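Local coordinates for citrate synthase (Sulfolobus solfataricus, PDB 1O7X), which is a homodimeric, mostly alpha-helical enzyme of the citrate synthase family, from a thermophilic archaeon, at residues 91-104 and 201-214. Residues are numbered along the deposited sequence; the frame is centred on the assembly and turned at random.
Sequences DAIGLLEVGTAALA and DMYSSLTAALAALK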
loop_
_atom_site.group_PDB
_atom_site.type_symbol
_atom_site.label_atom_id
_atom_site.label_comp_id
_atom_site.label_asym_id
_atom_site.label_seq_id
_atom_site.Cartn_x
_atom_site.Cartn_y
_atom_site.Cartn_z
ATOM N N ASP A 91 12.775 -9.217 5.984
ATOM C CA ASP A 91 13.303 -8.238 5.059
ATOM C C ASP A 91 13.106 -6.876 5.750
ATOM O O ASP A 91 12.171 -6.679 6.532
ATOM C CB ASP A 91 12.642 -8.333 3.708
ATOM C CG ASP A 91 12.975 -7.242 2.715
ATOM O OD1 ASP A 91 12.942 -6.019 2.997
ATOM O OD2 ASP A 91 13.285 -7.645 1.564
ATOM N N ALA A 92 13.969 -5.927 5.398
ATOM C CA ALA A 92 14.021 -4.636 6.048
ATOM C C ALA A 92 12.891 -3.726 5.604
ATOM O O ALA A 92 12.364 -2.917 6.412
ATOM C CB ALA A 92 15.400 -4.020 5.886
ATOM N N ILE A 93 12.491 -3.900 4.354
ATOM C CA ILE A 93 11.360 -3.086 3.860
ATOM C C ILE A 93 10.078 -3.513 4.573
ATOM O O ILE A 93 9.236 -2.682 4.900
ATOM C CB ILE A 93 11.232 -3.199 2.336
ATOM C CG1 ILE A 93 12.452 -2.622 1.636
ATOM C CG2 ILE A 93 9.926 -2.597 1.837
ATOM C CD1 ILE A 93 13.077 -1.341 2.149
ATOM N N GLY A 94 9.971 -4.809 4.867
ATOM C CA GLY A 94 8.875 -5.451 5.549
ATOM C C GLY A 94 8.737 -4.850 6.942
ATOM O O GLY A 94 7.659 -4.456 7.399
ATOM N N LEU A 95 9.897 -4.768 7.603
ATOM C CA LEU A 95 9.919 -4.210 8.961
ATOM C C LEU A 95 9.507 -2.755 8.859
ATOM O O LEU A 95 8.801 -2.315 9.745
ATOM C CB LEU A 95 11.260 -4.345 9.649
ATOM C CG LEU A 95 11.830 -5.698 10.060
ATOM C CD1 LEU A 95 13.239 -5.568 10.626
ATOM C CD2 LEU A 95 10.963 -6.384 11.100
ATOM N N LEU A 96 9.916 -2.010 7.828
ATOM C CA LEU A 96 9.532 -0.614 7.689
ATOM C C LEU A 96 8.018 -0.532 7.564
ATOM O O LEU A 96 7.385 0.122 8.393
ATOM C CB LEU A 96 10.242 0.005 6.507
ATOM C CG LEU A 96 11.398 0.977 6.594
ATOM C CD1 LEU A 96 11.797 1.359 8.010
ATOM C CD2 LEU A 96 12.580 0.426 5.798
ATOM N N GLU A 97 7.423 -1.249 6.632
ATOM C CA GLU A 97 5.977 -1.401 6.467
ATOM C C GLU A 97 5.254 -1.586 7.804
ATOM O O GLU A 97 4.256 -0.928 8.175
ATOM C CB GLU A 97 5.823 -2.610 5.563
ATOM C CG GLU A 97 4.706 -2.833 4.573
ATOM C CD GLU A 97 4.991 -4.085 3.759
ATOM O OE1 GLU A 97 5.183 -5.149 4.401
ATOM O OE2 GLU A 97 5.064 -4.102 2.522
ATOM N N VAL A 98 5.746 -2.503 8.641
ATOM C CA VAL A 98 5.142 -2.704 9.950
ATOM C C VAL A 98 5.183 -1.431 10.783
ATOM O O VAL A 98 4.258 -1.093 11.514
ATOM C CB VAL A 98 5.904 -3.823 10.674
ATOM C CG1 VAL A 98 5.446 -3.920 12.105
ATOM C CG2 VAL A 98 5.705 -5.153 9.981
ATOM N N GLY A 99 6.332 -0.748 10.816
ATOM C CA GLY A 99 6.539 0.468 11.574
ATOM C C GLY A 99 5.689 1.628 11.067
ATOM O O GLY A 99 5.194 2.417 11.885
ATOM N N THR A 100 5.500 1.746 9.748
ATOM C CA THR A 100 4.692 2.861 9.251
ATOM C C THR A 100 3.212 2.600 9.490
ATOM O O THR A 100 2.446 3.512 9.799
ATOM C CB THR A 100 5.004 3.122 7.768
ATOM O OG1 THR A 100 5.244 1.843 7.156
ATOM C CG2 THR A 100 6.253 3.973 7.601
ATOM N N ALA A 101 2.809 1.329 9.360
ATOM C CA ALA A 101 1.461 0.923 9.718
ATOM C C ALA A 101 1.263 1.152 11.217
ATOM O O ALA A 101 0.224 1.700 11.638
ATOM C CB ALA A 101 1.165 -0.522 9.339
ATOM N N ALA A 102 2.255 0.780 12.039
ATOM C CA ALA A 102 2.018 1.027 13.481
ATOM C C ALA A 102 1.788 2.514 13.671
ATOM O O ALA A 102 0.679 2.877 14.057
ATOM C CB ALA A 102 2.997 0.337 14.392
ATOM N N LEU A 103 2.662 3.403 13.216
ATOM C CA LEU A 103 2.430 4.850 13.304
ATOM C C LEU A 103 1.134 5.370 12.688
ATOM O O LEU A 103 0.475 6.294 13.201
ATOM C CB LEU A 103 3.620 5.565 12.657
ATOM C CG LEU A 103 4.919 5.634 13.476
ATOM C CD1 LEU A 103 6.100 5.980 12.582
ATOM C CD2 LEU A 103 4.721 6.667 14.567
ATOM N N ALA A 104 0.662 4.800 11.588
ATOM C CA ALA A 104 -0.571 5.248 10.956
ATOM C C ALA A 104 -1.770 5.056 11.882
ATOM O O ALA A 104 -2.655 5.905 11.955
ATOM C CB ALA A 104 -0.807 4.500 9.657
ATOM N N ASP A 201 -4.240 8.534 5.366
ATOM C CA ASP A 201 -3.215 9.370 5.986
ATOM C C ASP A 201 -1.865 9.238 5.308
ATOM O O ASP A 201 -1.635 8.411 4.418
ATOM C CB ASP A 201 -3.300 9.023 7.473
ATOM C CG ASP A 201 -2.749 7.629 7.675
ATOM O OD1 ASP A 201 -3.529 6.686 7.416
ATOM O OD2 ASP A 201 -1.536 7.565 7.980
ATOM N N MET A 202 -0.879 10.037 5.727
ATOM C CA MET A 202 0.440 10.079 5.110
ATOM C C MET A 202 1.214 8.834 5.484
ATOM O O MET A 202 1.876 8.249 4.611
ATOM C CB MET A 202 1.201 11.359 5.423
ATOM C CG MET A 202 0.577 12.593 4.806
ATOM S SD MET A 202 1.535 14.122 4.962
ATOM C CE MET A 202 2.024 14.064 6.650
ATOM N N TYR A 203 1.066 8.393 6.735
ATOM C CA TYR A 203 1.760 7.164 7.153
ATOM C C TYR A 203 1.210 5.977 6.370
ATOM O O TYR A 203 1.960 5.132 5.883
ATOM C CB TYR A 203 1.646 6.871 8.619
ATOM C CG TYR A 203 2.342 7.822 9.559
ATOM C CD1 TYR A 203 1.587 8.655 10.377
ATOM C CD2 TYR A 203 3.727 7.872 9.659
ATOM C CE1 TYR A 203 2.177 9.517 11.256
ATOM C CE2 TYR A 203 4.335 8.740 10.555
ATOM C CZ TYR A 203 3.552 9.544 11.358
ATOM O OH TYR A 203 4.142 10.429 12.249
ATOM N N SER A 204 -0.110 5.976 6.144
ATOM C CA SER A 204 -0.671 4.914 5.311
ATOM C C SER A 204 -0.180 4.975 3.874
ATOM O O SER A 204 0.107 3.941 3.253
ATOM C CB SER A 204 -2.182 4.957 5.446
ATOM O OG SER A 204 -2.558 4.351 6.670
ATOM N N SER A 205 -0.013 6.170 3.283
ATOM C CA SER A 205 0.463 6.247 1.897
ATOM C C SER A 205 1.894 5.733 1.807
ATOM O O SER A 205 2.338 5.051 0.887
ATOM C CB SER A 205 0.273 7.673 1.387
ATOM O OG SER A 205 -0.906 8.190 1.965
ATOM N N LEU A 206 2.662 6.073 2.848
ATOM C CA LEU A 206 4.031 5.550 2.901
ATOM C C LEU A 206 3.980 4.023 2.968
ATOM O O LEU A 206 4.649 3.329 2.194
ATOM C CB LEU A 206 4.792 6.231 4.026
ATOM C CG LEU A 206 5.417 7.601 3.709
ATOM C CD1 LEU A 206 6.080 8.193 4.950
ATOM C CD2 LEU A 206 6.462 7.501 2.616
ATOM N N THR A 207 3.097 3.426 3.774
ATOM C CA THR A 207 2.975 1.983 3.897
ATOM C C THR A 207 2.725 1.449 2.499
ATOM O O THR A 207 3.416 0.519 2.073
ATOM C CB THR A 207 1.923 1.555 4.930
ATOM O OG1 THR A 207 2.212 2.039 6.253
ATOM C CG2 THR A 207 1.839 0.037 5.065
ATOM N N ALA A 208 1.803 2.041 1.748
ATOM C CA ALA A 208 1.541 1.619 0.380
ATOM C C ALA A 208 2.801 1.636 -0.498
ATOM O O ALA A 208 3.052 0.652 -1.233
ATOM C CB ALA A 208 0.458 2.494 -0.228
ATOM N N ALA A 209 3.574 2.727 -0.492
ATOM C CA ALA A 209 4.809 2.867 -1.235
ATOM C C ALA A 209 5.837 1.803 -0.850
ATOM O O ALA A 209 6.479 1.193 -1.702
ATOM C CB ALA A 209 5.539 4.186 -0.989
ATOM N N LEU A 210 5.966 1.604 0.452
ATOM C CA LEU A 210 6.869 0.595 0.982
ATOM C C LEU A 210 6.442 -0.826 0.630
ATOM O O LEU A 210 7.306 -1.689 0.400
ATOM C CB LEU A 210 6.958 0.714 2.500
ATOM C CG LEU A 210 7.685 1.968 3.027
ATOM C CD1 LEU A 210 7.658 1.950 4.550
ATOM C CD2 LEU A 210 9.092 2.039 2.465
ATOM N N ALA A 211 5.156 -1.109 0.476
ATOM C CA ALA A 211 4.744 -2.454 0.103
ATOM C C ALA A 211 5.109 -2.742 -1.338
ATOM O O ALA A 211 5.446 -3.865 -1.685
ATOM C CB ALA A 211 3.243 -2.605 0.271
ATOM N N ALA A 212 4.996 -1.719 -2.178
ATOM C CA ALA A 212 5.298 -1.883 -3.595
ATOM C C ALA A 212 6.813 -1.948 -3.761
ATOM O O ALA A 212 7.254 -2.774 -4.552
ATOM C CB ALA A 212 4.735 -0.800 -4.502
ATOM N N LEU A 213 7.551 -1.237 -2.911
ATOM C CA LEU A 213 9.004 -1.186 -3.005
ATOM C C LEU A 213 9.680 -2.514 -2.746
ATOM O O LEU A 213 10.787 -2.806 -3.210
ATOM C CB LEU A 213 9.584 -0.238 -1.969
ATOM C CG LEU A 213 11.074 -0.036 -1.836
ATOM C CD1 LEU A 213 11.711 0.519 -3.108
ATOM C CD2 LEU A 213 11.345 0.917 -0.666
ATOM N N LYS A 214 8.985 -3.307 -1.946
ATOM C CA LYS A 214 9.506 -4.603 -1.541
ATOM C C LYS A 214 9.549 -5.542 -2.714
ATOM O O LYS A 214 10.423 -6.422 -2.704
ATOM C CB LYS A 214 8.683 -5.013 -0.340
ATOM C CG LYS A 214 8.986 -6.354 0.272
ATOM C CD LYS A 214 8.270 -6.517 1.609
ATOM C CE LYS A 214 8.669 -7.849 2.237
ATOM N NZ LYS A 214 8.474 -8.987 1.311
#
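An antiparallel helix pair at the dimer interface of the citrate synthase fold brings Thr-100 against Thr-207 at its middle, with Tyr-203 and Ala-104 touching at one end and Ile-93 and Lys-214 at the other. The axes of helices 92-104 and 202-213 approach to 8.1 Å at 161°, a spacing to which the small Ala-101, Ala-104 and Ala-211 probably contribute. The two threonine side chains run alongside each other head to tail, and OG1 of Thr-100 lies 3.2 Å from OG1 of Thr-207, a weak hydrogen bond at most, since the Thr-100 proton could instead go to the carbonyl of Leu-96 or Glu-97. OG1 of Thr-207 turns back to its own helix, donating to Tyr-203 O from above the carbonyl plane. Beside them, CD1 of Leu-210 reaches CB of Leu-96 at 3.8 Å. At the 201 end, CB of Leu-103 sits over one face of the Tyr-203 ring in a CH-pi contact, 3.9 Å from the ring centroid and 15° off its normal. Ala-104 CB fits against Tyr-203 CB (3.6 Å) and OG of Ser-204. At the opposite end, Ile-93 CG2, anti to the backbone N, points across to CB of Lys-214 (3.5 Å), while its CD1 meets CD2 of Leu-213. Asp-201 and Asp-91 N-cap their helices, Asp-201 OD2 accepting from Ser-204 N at 2.8 Å. The extended Glu-97 side chain passes Thr-207 and Ala-211 to hydrogen-bond Ser-204 of the second subunit; Lys-214 of that second subunit forms an intersubunit salt bridge with Asp-201. Thr-207 packs on Thr-207 of that subunit, helix 330-352 lies against Ile-93 and Leu-210, and helix 116-138 touches Leu-96 and Leu-206.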